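Local atomic coordinates of amide synthase (Vibrio cholerae, PDB entry 1L5A), a protein that is a nonribosomal peptide synthetase condensation enzyme that probably forms an amide bond in the biosynthesis of vibriobactin. Residues G186-L194 / D252-F260. Residues are numbered along the deposited sequence; the frame is centred on the assembly and turned at random.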
loop_
_atom_site.group_PDB
_atom_site.type_symbol
_atom_site.label_atom_id
_atom_site.label_comp_id
_atom_site.label_asym_id
_atom_site.label_seq_id
_atom_site.Cartn_x
_atom_site.Cartn_y
_atom_site.Cartn_z
ATOM N N GLY A 186 18.681 -11.595 -4.021
ATOM C CA GLY A 186 19.557 -10.957 -4.972
ATOM C C GLY A 186 20.649 -10.158 -4.316
ATOM O O GLY A 186 21.766 -10.108 -4.822
ATOM N N TYR A 187 20.319 -9.532 -3.190
ATOM C CA TYR A 187 21.257 -8.705 -2.436
ATOM C C TYR A 187 22.482 -9.503 -2.016
ATOM O O TYR A 187 23.619 -9.042 -2.164
ATOM C CB TYR A 187 20.574 -8.163 -1.185
ATOM C CG TYR A 187 21.330 -7.047 -0.495
ATOM C CD1 TYR A 187 21.740 -5.925 -1.205
ATOM C CD2 TYR A 187 21.563 -7.076 0.883
ATOM C CE1 TYR A 187 22.352 -4.849 -0.576
ATOM C CE2 TYR A 187 22.186 -5.994 1.533
ATOM C CZ TYR A 187 22.570 -4.885 0.790
ATOM O OH TYR A 187 23.159 -3.795 1.399
ATOM N N LEU A 188 22.238 -10.697 -1.485
ATOM C CA LEU A 188 23.314 -11.559 -1.029
ATOM C C LEU A 188 24.058 -12.235 -2.173
ATOM O O LEU A 188 25.263 -12.435 -2.079
ATOM C CB LEU A 188 22.787 -12.629 -0.053
ATOM C CG LEU A 188 21.966 -12.147 1.157
ATOM C CD1 LEU A 188 21.696 -13.323 2.127
ATOM C CD2 LEU A 188 22.696 -11.014 1.857
ATOM N N ARG A 189 23.357 -12.579 -3.249
ATOM C CA ARG A 189 23.995 -13.252 -4.386
ATOM C C ARG A 189 25.092 -12.387 -4.982
ATOM O O ARG A 189 26.222 -12.834 -5.185
ATOM C CB ARG A 189 22.956 -13.575 -5.456
ATOM C CG ARG A 189 23.469 -14.419 -6.618
ATOM C CD ARG A 189 22.316 -15.213 -7.228
ATOM N NE ARG A 189 21.746 -16.138 -6.246
ATOM C CZ ARG A 189 20.447 -16.397 -6.106
ATOM N NH1 ARG A 189 19.553 -15.796 -6.886
ATOM N NH2 ARG A 189 20.040 -17.266 -5.182
ATOM N N GLU A 190 24.747 -11.135 -5.251
ATOM C CA GLU A 190 25.690 -10.188 -5.815
ATOM C C GLU A 190 26.452 -9.551 -4.661
ATOM O O GLU A 190 26.513 -8.316 -4.555
ATOM C CB GLU A 190 24.939 -9.112 -6.624
ATOM N N ALA A 191 27.034 -10.397 -3.800
ATOM C CA ALA A 191 27.782 -9.914 -2.636
ATOM C C ALA A 191 28.665 -10.958 -1.966
ATOM O O ALA A 191 28.458 -12.169 -2.114
ATOM C CB ALA A 191 26.818 -9.336 -1.595
ATOM N N PRO A 192 29.675 -10.489 -1.217
ATOM C CA PRO A 192 30.608 -11.360 -0.499
ATOM C C PRO A 192 29.799 -12.116 0.555
ATOM O O PRO A 192 28.812 -11.584 1.065
ATOM C CB PRO A 192 31.582 -10.379 0.154
ATOM C CG PRO A 192 31.476 -9.136 -0.688
ATOM C CD PRO A 192 30.027 -9.069 -1.046
ATOM N N ASP A 193 30.220 -13.335 0.876
ATOM C CA ASP A 193 29.550 -14.166 1.866
ATOM C C ASP A 193 29.414 -13.542 3.246
ATOM O O ASP A 193 30.223 -12.718 3.668
ATOM C CB ASP A 193 30.276 -15.501 2.019
ATOM C CG ASP A 193 30.162 -16.362 0.791
ATOM O OD1 ASP A 193 30.457 -17.571 0.889
ATOM O OD2 ASP A 193 29.778 -15.832 -0.275
ATOM N N LEU A 194 28.362 -13.937 3.943
ATOM C CA LEU A 194 28.141 -13.457 5.296
ATOM C C LEU A 194 28.867 -14.457 6.198
ATOM O O LEU A 194 29.044 -15.619 5.832
ATOM C CB LEU A 194 26.648 -13.451 5.625
ATOM C CG LEU A 194 25.754 -12.454 4.891
ATOM C CD1 LEU A 194 24.302 -12.873 5.094
ATOM C CD2 LEU A 194 26.016 -11.029 5.393
ATOM N N ASP A 252 38.376 -5.617 5.774
ATOM C CA ASP A 252 38.018 -6.996 5.456
ATOM C C ASP A 252 36.612 -7.416 5.880
ATOM O O ASP A 252 36.169 -8.532 5.585
ATOM C CB ASP A 252 39.055 -7.936 6.054
ATOM C CG ASP A 252 40.446 -7.639 5.545
ATOM O OD1 ASP A 252 40.613 -7.558 4.306
ATOM O OD2 ASP A 252 41.368 -7.480 6.377
ATOM N N ALA A 253 35.914 -6.523 6.578
ATOM C CA ALA A 253 34.549 -6.793 7.007
ATOM C C ALA A 253 33.630 -6.072 6.023
ATOM O O ALA A 253 33.429 -4.863 6.100
ATOM C CB ALA A 253 34.327 -6.282 8.427
ATOM N N PRO A 254 33.082 -6.807 5.056
ATOM C CA PRO A 254 32.197 -6.153 4.090
ATOM C C PRO A 254 30.812 -5.815 4.634
ATOM O O PRO A 254 30.100 -5.002 4.054
ATOM C CB PRO A 254 32.142 -7.162 2.941
ATOM C CG PRO A 254 32.285 -8.459 3.638
ATOM C CD PRO A 254 33.351 -8.202 4.672
ATOM N N TRP A 255 30.429 -6.421 5.751
ATOM C CA TRP A 255 29.110 -6.161 6.295
ATOM C C TRP A 255 29.029 -5.403 7.616
ATOM O O TRP A 255 29.920 -5.509 8.464
ATOM C CB TRP A 255 28.376 -7.474 6.444
ATOM C CG TRP A 255 28.245 -8.241 5.168
ATOM C CD1 TRP A 255 29.023 -9.283 4.746
ATOM C CD2 TRP A 255 27.199 -8.102 4.200
ATOM N NE1 TRP A 255 28.510 -9.814 3.583
ATOM C CE2 TRP A 255 27.392 -9.106 3.228
ATOM C CE3 TRP A 255 26.110 -7.226 4.066
ATOM C CZ2 TRP A 255 26.533 -9.263 2.137
ATOM C CZ3 TRP A 255 25.260 -7.380 2.985
ATOM C CH2 TRP A 255 25.475 -8.394 2.034
ATOM N N LEU A 256 27.953 -4.625 7.765
ATOM C CA LEU A 256 27.659 -3.879 8.994
ATOM C C LEU A 256 26.237 -4.299 9.326
ATOM O O LEU A 256 25.353 -4.107 8.510
ATOM C CB LEU A 256 27.657 -2.377 8.759
ATOM C CG LEU A 256 28.155 -1.475 9.899
ATOM C CD1 LEU A 256 27.482 -0.112 9.768
ATOM C CD2 LEU A 256 27.877 -2.082 11.268
ATOM N N TRP A 257 26.003 -4.874 10.503
ATOM C CA TRP A 257 24.661 -5.301 10.857
ATOM C C TRP A 257 23.909 -4.213 11.586
ATOM O O TRP A 257 24.485 -3.490 12.405
ATOM C CB TRP A 257 24.694 -6.568 11.699
ATOM C CG TRP A 257 25.137 -7.791 10.944
ATOM C CD1 TRP A 257 26.420 -8.149 10.638
ATOM C CD2 TRP A 257 24.293 -8.811 10.393
ATOM N NE1 TRP A 257 26.425 -9.331 9.933
ATOM C CE2 TRP A 257 25.137 -9.759 9.768
ATOM C CE3 TRP A 257 22.904 -9.015 10.367
ATOM C CZ2 TRP A 257 24.641 -10.899 9.124
ATOM C CZ3 TRP A 257 22.407 -10.157 9.726
ATOM C CH2 TRP A 257 23.275 -11.083 9.115
ATOM N N LEU A 258 22.617 -4.115 11.265
ATOM C CA LEU A 258 21.696 -3.119 11.815
ATOM C C LEU A 258 20.440 -3.729 12.382
ATOM O O LEU A 258 20.042 -4.839 12.011
ATOM C CB LEU A 258 21.173 -2.192 10.726
ATOM C CG LEU A 258 22.086 -1.353 9.881
ATOM C CD1 LEU A 258 21.266 -0.724 8.785
ATOM C CD2 LEU A 258 22.738 -0.302 10.754
ATOM N N PRO A 259 19.788 -2.999 13.290
ATOM C CA PRO A 259 18.555 -3.547 13.829
ATOM C C PRO A 259 17.442 -2.707 13.187
ATOM O O PRO A 259 17.446 -1.477 13.320
ATOM C CB PRO A 259 18.691 -3.298 15.337
ATOM C CG PRO A 259 19.349 -1.984 15.388
ATOM C CD PRO A 259 20.360 -1.997 14.212
ATOM N N PHE A 260 16.548 -3.340 12.429
ATOM C CA PHE A 260 15.412 -2.601 11.865
ATOM C C PHE A 260 14.235 -2.858 12.835
ATOM O O PHE A 260 13.783 -4.006 13.003
ATOM C CB PHE A 260 15.058 -3.092 10.464
ATOM C CG PHE A 260 13.738 -2.567 9.967
ATOM C CD1 PHE A 260 13.451 -1.200 10.038
ATOM C CD2 PHE A 260 12.755 -3.437 9.499
ATOM C CE1 PHE A 260 12.209 -0.710 9.655
ATOM C CE2 PHE A 260 11.502 -2.955 9.112
ATOM C CZ PHE A 260 11.230 -1.590 9.191
#
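The indole of Trp-255 is held against 186-194 by its ring nitrogen, its edge and one face, and it illustrates how a buried indole N-H is satisfied by main-chain carbonyls. Trp-255 NE1 donates to the carbonyl O of Pro-192 at 3.1 Å. This oxygen lies almost in the indole plane, whereas the nitrogen sits well above the carbonyl plane, and the N-H...O angle of 141° makes the bond clearly bent. A second, weak bond runs from Trp-255 NE1 to Asp-193 O at 3.4 Å, so two successive carbonyls share one N-H.

The far edge of the indole points at the face of the Tyr-187 ring, an offset edge-to-face pair with planes at 71°. A chi1 of -167°, which sets CG beside the carbonyl carbon, sends the Tyr-187 side chain past the indole in the opposite direction, with Tyr-187 CE2 3.7 Å from Trp-255 CZ3. Its OH is hydrogen-bonded to the backbone N of Leu-282. Leu-194 CD2 lies over one indole face in a CH-pi contact and also reaches Trp-257 CZ2, at 4.0 Å. Ala-191 CB packs against Trp-255 CZ2 at 3.7 Å, and Leu-188 CD2 meets Trp-255 CH2. Nearer the surface, Pro-192 CB rests on Pro-254 CG.

Strand 255-260 pairs antiparallel with 277-282, and the Trp-257 backbone also bonds with Pro-332 and Ile-334. The contact thus joins the end of helix 175-189 and its following loop to this strand within the condensation-domain fold.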